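Vibralactone Cyclase (Boreostereum vibrans, PDB 6KD0) catalyses the cyclization that forms the fused bicyclic beta-lactone of vibralactone, and is an enzyme of the alpha/beta hydrolase family. Local coordinates at residues A[150-154]-A[190-196]; A[167-173]-A[196-201]; A[101-107]-A[134-138]; A[181-185]-A[257-261]. All blocks are in the same frame, centred on the assembly; numbering follows the deposited sequence.

Contact 1: residues A[150-154]-A[190-196]; sequences YAGLK and ARDDPFF
Tyr150 and Asp193 both hold CG anti to the backbone N (chi1 -165° and -172°), which carries phenol and carboxylate to a common meeting point, where Tyr150 OH donates to Asp193 OD2 over 2.7 Å. The acceptor uses its anti lone pair, and ring and carboxylate lie nearly in one plane, 24° apart. Asp193 is also held through its other oxygen: OD1, met from above the carboxylate plane, accepts from Phe195 N at 2.9 Å, closing an Asx turn. The turn follows helix 178-192, and the Tyr150 bond ties it to helix 144-158, two helices of the alpha/beta hydrolase fold; Leu153 and Phe196 both reach Phe171 of strand 171-176. Tyr150 OH lies at the Phe196 ring edge, in plane, 3.3 Å from Phe196 CE2, though the two rings meet obliquely; Leu153 CG approaches Phe196 CZ at 3.8 Å. A phenylalanine in place of Tyr150 would probably leave Asp193 OD2 without its protein donor across the contact. Farther out, Lys154 lies across one face of Phe195, CE 3.6 Å from the ring centroid in a CH-pi contact and NZ 4.6 Å from it as a cation-pi partner. A water joins Lys154 NZ to Asp193 OD2.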
loop_
_atom_site.group_PDB
_atom_site.type_symbol
_atom_site.label_atom_id
_atom_site.label_comp_id
_atom_site.label_asym_id
_atom_site.label_seq_id
_atom_site.Cartn_x
_atom_site.Cartn_y
_atom_site.Cartn_z
ATOM N N TYR A 150 -11.226 -5.068 -4.757
ATOM C CA TYR A 150 -12.182 -4.290 -5.537
ATOM C C TYR A 150 -13.588 -4.411 -4.969
ATOM O O TYR A 150 -14.327 -3.424 -4.905
ATOM C CB TYR A 150 -12.158 -4.749 -6.990
ATOM C CG TYR A 150 -12.836 -3.781 -7.924
ATOM C CD1 TYR A 150 -12.292 -2.521 -8.154
ATOM C CD2 TYR A 150 -13.990 -4.130 -8.598
ATOM C CE1 TYR A 150 -12.901 -1.640 -9.021
ATOM C CE2 TYR A 150 -14.604 -3.244 -9.470
ATOM C CZ TYR A 150 -14.059 -2.014 -9.671
ATOM O OH TYR A 150 -14.666 -1.147 -10.553
ATOM N N ALA A 151 -13.998 -5.625 -4.598
ATOM C CA ALA A 151 -15.309 -5.793 -3.974
ATOM C C ALA A 151 -15.429 -4.945 -2.705
ATOM O O ALA A 151 -16.473 -4.332 -2.446
ATOM C CB ALA A 151 -15.547 -7.265 -3.667
ATOM N N GLY A 152 -14.360 -4.900 -1.912
ATOM C CA GLY A 152 -14.358 -4.071 -0.723
ATOM C C GLY A 152 -14.468 -2.601 -1.053
ATOM O O GLY A 152 -15.125 -1.844 -0.331
ATOM N N LEU A 153 -13.821 -2.175 -2.151
ATOM C CA LEU A 153 -13.881 -0.773 -2.569
ATOM C C LEU A 153 -15.302 -0.408 -2.979
ATOM O O LEU A 153 -15.809 0.664 -2.618
ATOM C CB LEU A 153 -12.905 -0.530 -3.723
ATOM C CG LEU A 153 -12.737 0.915 -4.213
ATOM C CD1 LEU A 153 -12.136 1.780 -3.107
ATOM C CD2 LEU A 153 -11.885 0.999 -5.487
ATOM N N LYS A 154 -15.968 -1.326 -3.690
ATOM C CA LYS A 154 -17.354 -1.097 -4.076
ATOM C C LYS A 154 -18.252 -1.040 -2.853
ATOM O O LYS A 154 -19.127 -0.165 -2.753
ATOM C CB LYS A 154 -17.831 -2.189 -5.035
ATOM C CG LYS A 154 -17.280 -2.087 -6.448
ATOM C CD LYS A 154 -17.859 -3.201 -7.337
ATOM C CE LYS A 154 -19.327 -2.947 -7.651
ATOM N NZ LYS A 154 -19.941 -4.052 -8.458
ATOM N N ALA A 190 -11.625 0.900 -11.380
ATOM C CA ALA A 190 -12.644 1.843 -10.939
ATOM C C ALA A 190 -12.800 2.977 -11.938
ATOM O O ALA A 190 -13.919 3.464 -12.163
ATOM C CB ALA A 190 -12.286 2.388 -9.551
ATOM N N ARG A 191 -11.685 3.418 -12.539
ATOM C CA ARG A 191 -11.770 4.433 -13.575
ATOM C C ARG A 191 -12.705 3.976 -14.675
ATOM O O ARG A 191 -13.552 4.746 -15.143
ATOM C CB ARG A 191 -10.382 4.722 -14.149
ATOM C CG ARG A 191 -10.411 5.678 -15.331
ATOM C CD ARG A 191 -9.110 5.600 -16.105
ATOM N NE ARG A 191 -8.909 4.250 -16.628
ATOM C CZ ARG A 191 -7.752 3.775 -17.075
ATOM N NH1 ARG A 191 -6.672 4.545 -17.086
ATOM N NH2 ARG A 191 -7.680 2.529 -17.526
ATOM N N ASP A 192 -12.609 2.707 -15.057
ATOM C CA ASP A 192 -13.414 2.253 -16.188
ATOM C C ASP A 192 -14.819 1.773 -15.820
ATOM O O ASP A 192 -15.639 1.545 -16.716
ATOM C CB ASP A 192 -12.652 1.160 -16.919
ATOM C CG ASP A 192 -11.343 1.670 -17.474
ATOM O OD1 ASP A 192 -11.282 2.896 -17.778
ATOM O OD2 ASP A 192 -10.380 0.875 -17.568
ATOM N N ASP A 193 -15.144 1.671 -14.543
ATOM C CA ASP A 193 -16.385 1.024 -14.129
ATOM C C ASP A 193 -17.456 2.081 -13.873
ATOM O O ASP A 193 -17.282 2.918 -12.974
ATOM C CB ASP A 193 -16.133 0.201 -12.877
ATOM C CG ASP A 193 -17.314 -0.676 -12.476
ATOM O OD1 ASP A 193 -18.445 -0.476 -12.964
ATOM O OD2 ASP A 193 -17.100 -1.588 -11.648
ATOM N N PRO A 194 -18.577 2.075 -14.609
ATOM C CA PRO A 194 -19.612 3.088 -14.357
ATOM C C PRO A 194 -20.186 3.028 -12.950
ATOM O O PRO A 194 -20.781 4.020 -12.510
ATOM C CB PRO A 194 -20.682 2.799 -15.425
ATOM C CG PRO A 194 -20.385 1.485 -15.978
ATOM C CD PRO A 194 -18.939 1.158 -15.706
ATOM N N PHE A 195 -19.983 1.926 -12.215
ATOM C CA PHE A 195 -20.408 1.864 -10.813
ATOM C C PHE A 195 -19.890 3.048 -10.008
ATOM O O PHE A 195 -20.551 3.509 -9.071
ATOM C CB PHE A 195 -19.920 0.571 -10.161
ATOM C CG PHE A 195 -20.232 0.483 -8.692
ATOM C CD1 PHE A 195 -21.458 0.002 -8.264
ATOM C CD2 PHE A 195 -19.304 0.895 -7.739
ATOM C CE1 PHE A 195 -21.754 -0.082 -6.911
ATOM C CE2 PHE A 195 -19.590 0.820 -6.391
ATOM C CZ PHE A 195 -20.821 0.325 -5.974
ATOM N N PHE A 196 -18.695 3.526 -10.335
ATOM C CA PHE A 196 -18.025 4.571 -9.571
ATOM C C PHE A 196 -18.266 5.961 -10.137
ATOM O O PHE A 196 -17.680 6.921 -9.625
ATOM C CB PHE A 196 -16.511 4.301 -9.517
ATOM C CG PHE A 196 -16.125 3.198 -8.557
ATOM C CD1 PHE A 196 -16.037 3.446 -7.201
ATOM C CD2 PHE A 196 -15.888 1.915 -9.017
ATOM C CE1 PHE A 196 -15.702 2.435 -6.323
ATOM C CE2 PHE A 196 -15.549 0.898 -8.147
ATOM C CZ PHE A 196 -15.459 1.153 -6.800
HETATM O O HOH W 1 -18.274 -3.769 -10.972
#

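Contact 2: residues A[167-173]-A[196-201]; sequences PKKGFVI and FANTPL
Phe171 and Leu201 meet methyl to ring face: Leu201 CD2 stands directly over the centre of the Phe171 ring, 3.7 Å from the centroid, in a CH-pi contact. The phenyl ring is placed there by a chi1 of -171°, with CG anti to the backbone N. Its rim faces polar backbone, since Thr199 O lies in the ring plane 3.4 Å from Phe171 CD2, and beside it Phe196 CE1 approaches Phe171 CE2 at 4.1 Å. The other methyl of Leu201, CD1, packs on Ile173 CG2 at 3.8 Å, so the leucine fork spans two side chains. Thr199 adds a contact on Pro167, its CB 3.9 Å from Pro167 CG. Between the backbones a single water donates to both Pro167 O and Pro200 O, at 2.8 Å each, linking the 3-10 turn before the strand to the loop. The segments belong to a beta-alpha-beta unit, in which strand 171-176 leads through helix 178-192 to the neighbouring parallel strand 203-207. Phe171 and Ile173 bond through their backbones to Thr202 and Gly203, while Leu153 of helix 144-158 and Ala187 of helix 178-192 pack against Phe171 and Leu201 respectively.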
loop_
_atom_site.group_PDB
_atom_site.type_symbol
_atom_site.label_atom_id
_atom_site.label_comp_id
_atom_site.label_asym_id
_atom_site.label_seq_id
_atom_site.Cartn_x
_atom_site.Cartn_y
_atom_site.Cartn_z
ATOM N N PRO A 167 -18.017 9.565 0.297
ATOM C CA PRO A 167 -16.912 9.657 -0.666
ATOM C C PRO A 167 -16.949 10.920 -1.498
ATOM O O PRO A 167 -15.921 11.287 -2.081
ATOM C CB PRO A 167 -17.083 8.399 -1.528
ATOM C CG PRO A 167 -18.490 7.975 -1.351
ATOM C CD PRO A 167 -18.914 8.433 0.025
ATOM N N LYS A 168 -18.095 11.605 -1.573
ATOM C CA LYS A 168 -18.130 12.915 -2.212
ATOM C C LYS A 168 -17.292 13.932 -1.458
ATOM O O LYS A 168 -16.890 14.936 -2.050
ATOM C CB LYS A 168 -19.566 13.432 -2.318
ATOM C CG LYS A 168 -20.525 12.509 -3.049
ATOM C CD LYS A 168 -20.400 12.617 -4.552
ATOM C CE LYS A 168 -21.090 13.867 -5.076
ATOM N NZ LYS A 168 -20.205 14.659 -5.980
ATOM N N LYS A 169 -17.024 13.693 -0.174
ATOM C CA LYS A 169 -16.137 14.560 0.586
ATOM C C LYS A 169 -14.668 14.226 0.369
ATOM O O LYS A 169 -13.800 14.931 0.895
ATOM C CB LYS A 169 -16.488 14.472 2.073
ATOM C CG LYS A 169 -17.942 14.850 2.339
ATOM C CD LYS A 169 -18.187 15.175 3.799
ATOM C CE LYS A 169 -19.557 15.823 3.994
ATOM N NZ LYS A 169 -19.759 16.213 5.435
ATOM N N GLY A 170 -14.375 13.208 -0.427
ATOM C CA GLY A 170 -13.017 12.749 -0.611
ATOM C C GLY A 170 -13.031 11.244 -0.557
ATOM O O GLY A 170 -13.709 10.665 0.295
ATOM N N PHE A 171 -12.287 10.609 -1.461
ATOM C CA PHE A 171 -12.304 9.156 -1.598
ATOM C C PHE A 171 -10.902 8.768 -2.073
ATOM O O PHE A 171 -10.611 8.794 -3.267
ATOM C CB PHE A 171 -13.404 8.718 -2.560
ATOM C CG PHE A 171 -13.644 7.234 -2.597
ATOM C CD1 PHE A 171 -13.094 6.392 -1.649
ATOM C CD2 PHE A 171 -14.440 6.683 -3.598
ATOM C CE1 PHE A 171 -13.327 5.022 -1.711
ATOM C CE2 PHE A 171 -14.673 5.328 -3.660
ATOM C CZ PHE A 171 -14.117 4.496 -2.715
ATOM N N VAL A 172 -10.035 8.444 -1.116
ATOM C CA VAL A 172 -8.622 8.184 -1.372
ATOM C C VAL A 172 -8.352 6.698 -1.185
ATOM O O VAL A 172 -8.702 6.123 -0.146
ATOM C CB VAL A 172 -7.724 9.027 -0.443
ATOM C CG1 VAL A 172 -6.259 8.607 -0.593
ATOM C CG2 VAL A 172 -7.892 10.504 -0.760
ATOM N N ILE A 173 -7.708 6.076 -2.167
ATOM C CA ILE A 173 -7.270 4.692 -2.002
ATOM C C ILE A 173 -5.774 4.695 -1.743
ATOM O O ILE A 173 -5.015 5.469 -2.343
ATOM C CB ILE A 173 -7.633 3.816 -3.215
ATOM C CG1 ILE A 173 -7.326 2.351 -2.907
ATOM C CG2 ILE A 173 -6.882 4.280 -4.475
ATOM C CD1 ILE A 173 -7.942 1.406 -3.876
ATOM N N PHE A 196 -18.695 3.526 -10.335
ATOM C CA PHE A 196 -18.025 4.571 -9.571
ATOM C C PHE A 196 -18.266 5.961 -10.137
ATOM O O PHE A 196 -17.680 6.921 -9.625
ATOM C CB PHE A 196 -16.511 4.301 -9.517
ATOM C CG PHE A 196 -16.125 3.198 -8.557
ATOM C CD1 PHE A 196 -16.037 3.446 -7.201
ATOM C CD2 PHE A 196 -15.888 1.915 -9.017
ATOM C CE1 PHE A 196 -15.702 2.435 -6.323
ATOM C CE2 PHE A 196 -15.549 0.898 -8.147
ATOM C CZ PHE A 196 -15.459 1.153 -6.800
ATOM N N ALA A 197 -19.101 6.085 -11.180
ATOM C CA ALA A 197 -19.281 7.367 -11.863
ATOM C C ALA A 197 -19.631 8.482 -10.884
ATOM O O ALA A 197 -19.096 9.592 -10.974
ATOM C CB ALA A 197 -20.365 7.251 -12.935
ATOM N N ASN A 198 -20.525 8.202 -9.938
ATOM C CA ASN A 198 -20.987 9.213 -8.997
ATOM C C ASN A 198 -20.134 9.325 -7.740
ATOM O O ASN A 198 -20.278 10.305 -7.008
ATOM C CB ASN A 198 -22.427 8.926 -8.572
ATOM C CG ASN A 198 -23.391 9.032 -9.727
ATOM O OD1 ASN A 198 -23.079 9.650 -10.758
ATOM N ND2 ASN A 198 -24.560 8.409 -9.584
ATOM N N THR A 199 -19.304 8.327 -7.443
ATOM C CA THR A 199 -18.404 8.350 -6.286
ATOM C C THR A 199 -17.002 7.948 -6.738
ATOM O O THR A 199 -16.469 6.922 -6.310
ATOM C CB THR A 199 -18.915 7.427 -5.175
ATOM O OG1 THR A 199 -18.889 6.062 -5.629
ATOM C CG2 THR A 199 -20.345 7.802 -4.767
ATOM N N PRO A 200 -16.379 8.734 -7.616
ATOM C CA PRO A 200 -15.064 8.358 -8.129
ATOM C C PRO A 200 -13.998 8.503 -7.060
ATOM O O PRO A 200 -14.126 9.284 -6.111
ATOM C CB PRO A 200 -14.823 9.355 -9.270
ATOM C CG PRO A 200 -15.548 10.582 -8.804
ATOM C CD PRO A 200 -16.812 10.040 -8.148
ATOM N N LEU A 201 -12.918 7.747 -7.244
ATOM C CA LEU A 201 -11.726 7.974 -6.440
ATOM C C LEU A 201 -11.233 9.393 -6.679
ATOM O O LEU A 201 -11.244 9.876 -7.813
ATOM C CB LEU A 201 -10.638 6.967 -6.810
ATOM C CG LEU A 201 -10.882 5.534 -6.338
ATOM C CD1 LEU A 201 -9.809 4.597 -6.912
ATOM C CD2 LEU A 201 -10.859 5.464 -4.812
HETATM O O HOH W 2 -16.131 10.733 -4.807
#

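Contact 3: residues A[101-107]-A[134-138]; sequences VHCGGWA and YRLTP
His102 and Tyr134 lie ring on ring in an offset stack, centroids 4.3 Å apart and planes only 9° from parallel. In both residues CG sits between the backbone N and the carbonyl carbon (chi1 74° and 61°), which folds each side chain back over its own backbone and brings the two rings face to face. Tyr134 OH donates to His102 O at 2.7 Å, coming from well above the carbonyl plane, so the tyrosine holds the histidine at its ring and at its main-chain carbonyl. Val101 CG1 packs against Tyr134 CE2 at 3.5 Å. The second direct bond is a nearly straight one between backbones, Thr137 N to Trp106 O, 2.7 Å long.

Around this shell the groups are fixed in turn. His102 ND1 donates to Cys103 O at 2.6 Å, in the plane of the imidazole, and a water lies between His102 NE2 and Tyr134 O. A second water donates to Tyr134 OH, another to Trp106 O and Arg135 O, while a fourth links Gly105 O to Thr137 OG1. The His-Cys-Gly-Gly-Trp run resembles the HGGG motif of hormone-sensitive-lipase relatives, whose glycine N-H groups line the oxyanion hole, a role probable here too.

Farther out, Arg135 forms a salt bridge with Asp148 of helix 144-158, and Trp106 NE1 bonds to Asn181. The two loops follow the adjacent parallel strands 97-101 and 128-132, and are flanked by helix 35-54 at Ala107 and Leu136 and by helix 239-249 at Trp106 and Thr137.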
loop_
_atom_site.group_PDB
_atom_site.type_symbol
_atom_site.label_atom_id
_atom_site.label_comp_id
_atom_site.label_asym_id
_atom_site.label_seq_id
_atom_site.Cartn_x
_atom_site.Cartn_y
_atom_site.Cartn_z
ATOM N N VAL A 101 -5.165 -0.617 1.819
ATOM C CA VAL A 101 -4.844 -1.992 1.430
ATOM C C VAL A 101 -3.486 -2.374 2.012
ATOM O O VAL A 101 -2.434 -1.864 1.580
ATOM C CB VAL A 101 -4.846 -2.173 -0.089
ATOM C CG1 VAL A 101 -4.870 -3.675 -0.433
ATOM C CG2 VAL A 101 -6.025 -1.441 -0.690
ATOM N N HIS A 102 -3.503 -3.355 2.920
ATOM C CA HIS A 102 -2.317 -3.739 3.678
ATOM C C HIS A 102 -1.299 -4.502 2.823
ATOM O O HIS A 102 -1.597 -5.017 1.738
ATOM C CB HIS A 102 -2.730 -4.587 4.897
ATOM C CG HIS A 102 -3.155 -5.978 4.543
ATOM N ND1 HIS A 102 -2.258 -6.962 4.188
ATOM C CD2 HIS A 102 -4.381 -6.552 4.500
ATOM C CE1 HIS A 102 -2.915 -8.078 3.914
ATOM N NE2 HIS A 102 -4.206 -7.856 4.099
ATOM N N CYS A 103 -0.092 -4.618 3.369
ATOM C CA CYS A 103 1.046 -5.231 2.704
ATOM C C CYS A 103 1.082 -6.739 2.939
ATOM O O CYS A 103 0.209 -7.329 3.597
ATOM C CB CYS A 103 2.346 -4.616 3.206
ATOM S SG CYS A 103 2.844 -5.287 4.833
ATOM N N GLY A 104 2.136 -7.359 2.408
ATOM C CA GLY A 104 2.455 -8.726 2.765
ATOM C C GLY A 104 2.842 -9.628 1.616
ATOM O O GLY A 104 2.729 -10.851 1.756
ATOM N N GLY A 105 3.297 -9.063 0.490
ATOM C CA GLY A 105 3.734 -9.899 -0.627
ATOM C C GLY A 105 2.631 -10.729 -1.257
ATOM O O GLY A 105 2.929 -11.700 -1.969
ATOM N N TRP A 106 1.360 -10.360 -1.013
ATOM C CA TRP A 106 0.127 -11.056 -1.411
ATOM C C TRP A 106 -0.150 -12.313 -0.592
ATOM O O TRP A 106 -1.250 -12.875 -0.684
ATOM C CB TRP A 106 0.110 -11.433 -2.894
ATOM C CG TRP A 106 0.315 -10.294 -3.830
ATOM C CD1 TRP A 106 -0.509 -9.196 -4.000
ATOM C CD2 TRP A 106 1.394 -10.137 -4.759
ATOM N NE1 TRP A 106 0.022 -8.357 -4.967
ATOM C CE2 TRP A 106 1.179 -8.919 -5.454
ATOM C CE3 TRP A 106 2.528 -10.906 -5.070
ATOM C CZ2 TRP A 106 2.059 -8.452 -6.432
ATOM C CZ3 TRP A 106 3.401 -10.439 -6.046
ATOM C CH2 TRP A 106 3.161 -9.218 -6.713
ATOM N N ALA A 107 0.822 -12.743 0.226
ATOM C CA ALA A 107 0.780 -14.019 0.925
ATOM C C ALA A 107 0.642 -13.885 2.434
ATOM O O ALA A 107 0.449 -14.898 3.111
ATOM C CB ALA A 107 2.045 -14.838 0.606
ATOM N N TYR A 134 -8.267 -9.133 2.395
ATOM C CA TYR A 134 -8.309 -9.780 1.091
ATOM C C TYR A 134 -7.630 -11.145 1.154
ATOM O O TYR A 134 -6.731 -11.388 1.968
ATOM C CB TYR A 134 -7.664 -8.882 0.024
ATOM C CG TYR A 134 -6.198 -8.523 0.224
ATOM C CD1 TYR A 134 -5.177 -9.393 -0.167
ATOM C CD2 TYR A 134 -5.838 -7.287 0.770
ATOM C CE1 TYR A 134 -3.822 -9.050 0.010
ATOM C CE2 TYR A 134 -4.496 -6.924 0.936
ATOM C CZ TYR A 134 -3.496 -7.813 0.553
ATOM O OH TYR A 134 -2.183 -7.463 0.725
ATOM N N ARG A 135 -8.064 -12.058 0.287
ATOM C CA ARG A 135 -7.546 -13.420 0.354
ATOM C C ARG A 135 -6.067 -13.474 -0.029
ATOM O O ARG A 135 -5.605 -12.739 -0.910
ATOM C CB ARG A 135 -8.386 -14.345 -0.528
ATOM C CG ARG A 135 -9.544 -14.962 0.245
ATOM C CD ARG A 135 -10.472 -15.752 -0.667
ATOM N NE ARG A 135 -11.295 -14.870 -1.487
ATOM C CZ ARG A 135 -12.213 -15.282 -2.357
ATOM N NH1 ARG A 135 -12.442 -16.586 -2.539
ATOM N NH2 ARG A 135 -12.908 -14.394 -3.053
ATOM N N LEU A 136 -5.322 -14.344 0.652
ATOM C CA LEU A 136 -3.876 -14.451 0.506
ATOM C C LEU A 136 -3.475 -15.560 -0.451
ATOM O O LEU A 136 -4.166 -16.575 -0.588
ATOM C CB LEU A 136 -3.213 -14.727 1.858
ATOM C CG LEU A 136 -3.505 -13.659 2.922
ATOM C CD1 LEU A 136 -2.840 -14.037 4.237
ATOM C CD2 LEU A 136 -3.040 -12.304 2.430
ATOM N N THR A 137 -2.320 -15.359 -1.093
ATOM C CA THR A 137 -1.632 -16.414 -1.809
ATOM C C THR A 137 -0.833 -17.261 -0.818
ATOM O O THR A 137 -0.566 -16.829 0.300
ATOM C CB THR A 137 -0.689 -15.814 -2.860
ATOM O OG1 THR A 137 0.320 -15.043 -2.191
ATOM C CG2 THR A 137 -1.463 -14.923 -3.842
ATOM N N PRO A 138 -0.429 -18.484 -1.204
ATOM C CA PRO A 138 -0.749 -19.203 -2.437
ATOM C C PRO A 138 -2.089 -19.915 -2.405
ATOM O O PRO A 138 -2.486 -20.450 -3.432
ATOM C CB PRO A 138 0.384 -20.221 -2.544
ATOM C CG PRO A 138 0.725 -20.549 -1.117
ATOM C CD PRO A 138 0.512 -19.239 -0.351
HETATM O O HOH W 3 -5.822 -10.171 4.115
HETATM O O HOH W 4 -0.316 -9.518 1.300
HETATM O O HOH W 5 2.564 -14.068 -3.176
HETATM O O HOH W 6 -3.321 -11.753 -2.145
#

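Contact 4: residues A[181-185]-A[257-261]; sequences NLSLI and PSFSP
Ile185 and Pro261 form the dense apolar part of this contact, Ile185 CG1 lying 3.9 Å from Pro261 CB. Leu184 meets the same proline ring at about a right angle, with Leu184 CB 3.8 Å from Pro261 CB. The isoleucine has CG1 anti to its carbonyl carbon (chi1 -63°) and an extended chi2 of 162°, which sends CD1 out to the loop backbone, 3.2 Å from Ser258 O; CG1 lies 3.6 Å from Pro257 O. An alanine at Ile185 is likely to open a gap beside Pro261 and strip these two carbonyls of their aliphatic cover.

The more open side is that of Pro257 and Ser258, both partly exposed. The Asn181 side is buried but polar, and meets the loop partly through a water. Asn181 ND2 touches Pro261 CD at 3.4 Å but gives its hydrogen bond to Pro210 O, outside the contact. Its OD1, a partner of Trp106 as well, accepts a hydrogen bond from a water that donates also to Phe259 O, so this water links the amide oxygen to the loop backbone. The helix follows the probable nucleophile elbow, with Asn181 near it.

Helix and loop are therefore joined by aliphatic contact and one bridging water, without direct polar bonds between them. The amide of Asn181, bonded at both its oxygen and its nitrogen, is fixed in rotation and buried with its polar atoms satisfied.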
loop_
_atom_site.group_PDB
_atom_site.type_symbol
_atom_site.label_atom_id
_atom_site.label_comp_id
_atom_site.label_asym_id
_atom_site.label_seq_id
_atom_site.Cartn_x
_atom_site.Cartn_y
_atom_site.Cartn_z
ATOM N N ASN A 181 0.137 -2.485 -4.866
ATOM C CA ASN A 181 -0.052 -3.134 -6.162
ATOM C C ASN A 181 -1.530 -3.436 -6.413
ATOM O O ASN A 181 -2.083 -3.121 -7.485
ATOM C CB ASN A 181 0.824 -4.393 -6.177
ATOM C CG ASN A 181 0.446 -5.380 -7.262
ATOM O OD1 ASN A 181 -0.457 -6.192 -7.082
ATOM N ND2 ASN A 181 1.156 -5.336 -8.379
ATOM N N LEU A 182 -2.198 -4.049 -5.427
ATOM C CA LEU A 182 -3.616 -4.351 -5.604
ATOM C C LEU A 182 -4.435 -3.075 -5.746
ATOM O O LEU A 182 -5.411 -3.039 -6.503
ATOM C CB LEU A 182 -4.135 -5.195 -4.433
ATOM C CG LEU A 182 -3.464 -6.569 -4.245
ATOM C CD1 LEU A 182 -4.104 -7.344 -3.100
ATOM C CD2 LEU A 182 -3.473 -7.398 -5.539
ATOM N N SER A 183 -4.040 -2.003 -5.050
ATOM C CA SER A 183 -4.793 -0.762 -5.193
ATOM C C SER A 183 -4.555 -0.111 -6.551
ATOM O O SER A 183 -5.447 0.566 -7.065
ATOM C CB SER A 183 -4.459 0.208 -4.051
ATOM O OG SER A 183 -3.196 0.778 -4.273
ATOM N N LEU A 184 -3.364 -0.297 -7.142
ATOM C CA LEU A 184 -3.113 0.211 -8.494
ATOM C C LEU A 184 -4.048 -0.460 -9.487
ATOM O O LEU A 184 -4.662 0.205 -10.355
ATOM C CB LEU A 184 -1.650 -0.037 -8.891
ATOM C CG LEU A 184 -0.561 0.743 -8.131
ATOM C CD1 LEU A 184 0.835 0.382 -8.631
ATOM C CD2 LEU A 184 -0.801 2.258 -8.208
ATOM N N ILE A 185 -4.189 -1.785 -9.343
ATOM C CA ILE A 185 -5.162 -2.510 -10.153
ATOM C C ILE A 185 -6.562 -1.942 -9.934
ATOM O O ILE A 185 -7.274 -1.607 -10.893
ATOM C CB ILE A 185 -5.095 -4.020 -9.854
ATOM C CG1 ILE A 185 -3.718 -4.550 -10.248
ATOM C CG2 ILE A 185 -6.217 -4.742 -10.595
ATOM C CD1 ILE A 185 -3.341 -5.868 -9.648
ATOM N N PRO A 257 -3.014 -7.140 -16.980
ATOM C CA PRO A 257 -3.004 -6.032 -16.008
ATOM C C PRO A 257 -3.588 -6.397 -14.652
ATOM O O PRO A 257 -3.266 -5.720 -13.665
ATOM C CB PRO A 257 -3.842 -4.941 -16.696
ATOM C CG PRO A 257 -3.845 -5.283 -18.149
ATOM C CD PRO A 257 -3.723 -6.792 -18.226
ATOM N N SER A 258 -4.440 -7.428 -14.572
ATOM C CA SER A 258 -4.966 -7.862 -13.278
ATOM C C SER A 258 -3.879 -8.409 -12.364
ATOM O O SER A 258 -4.136 -8.594 -11.168
ATOM C CB SER A 258 -6.079 -8.901 -13.442
ATOM O OG SER A 258 -5.585 -10.187 -13.814
ATOM N N PHE A 259 -2.682 -8.680 -12.893
ATOM C CA PHE A 259 -1.518 -8.961 -12.060
ATOM C C PHE A 259 -0.462 -7.867 -12.123
ATOM O O PHE A 259 0.082 -7.472 -11.085
ATOM C CB PHE A 259 -0.876 -10.309 -12.436
ATOM C CG PHE A 259 0.282 -10.672 -11.543
ATOM C CD1 PHE A 259 0.061 -11.258 -10.309
ATOM C CD2 PHE A 259 1.586 -10.376 -11.914
ATOM C CE1 PHE A 259 1.125 -11.569 -9.468
ATOM C CE2 PHE A 259 2.648 -10.671 -11.073
ATOM C CZ PHE A 259 2.418 -11.271 -9.851
ATOM N N SER A 260 -0.165 -7.358 -13.322
ATOM C CA SER A 260 0.902 -6.396 -13.580
ATOM C C SER A 260 0.271 -5.061 -13.932
ATOM O O SER A 260 0.031 -4.787 -15.118
ATOM C CB SER A 260 1.787 -6.878 -14.729
ATOM O OG SER A 260 2.423 -8.087 -14.404
ATOM N N PRO A 261 0.004 -4.188 -12.958
ATOM C CA PRO A 261 -0.709 -2.937 -13.270
ATOM C C PRO A 261 0.047 -2.005 -14.203
ATOM O O PRO A 261 -0.586 -1.139 -14.818
ATOM C CB PRO A 261 -0.920 -2.299 -11.889
ATOM C CG PRO A 261 0.126 -2.943 -11.005
ATOM C CD PRO A 261 0.227 -4.352 -11.511
HETATM O O HOH W 7 -0.812 -8.459 -8.376
#

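Contacts 1 and 2 share Phe196 and pack against each other, their centres about 10 Å apart; Leu153 CD1 of contact 1 meets Phe171 CZ of contact 2 at 3.4 Å. Contact 4 uses the same helix 178-192 as contact 1 and touches contact 2 where Ile173 CD1 packs on Ser183 CB at 3.7 Å. Contacts 3 and 4, with centres about 13 Å apart, are joined by a probable hydrogen bond from Trp106 NE1 to Asn181 OD1, 3.1 Å. Contact 3 touches the probable catalytic centre, Val101 at the likely nucleophile elbow and Cys103 at the likely Ser-His-Asp triad; Asn181 of contact 4 lies near both without touching, and Ile173 of contact 2 lies near the elbow.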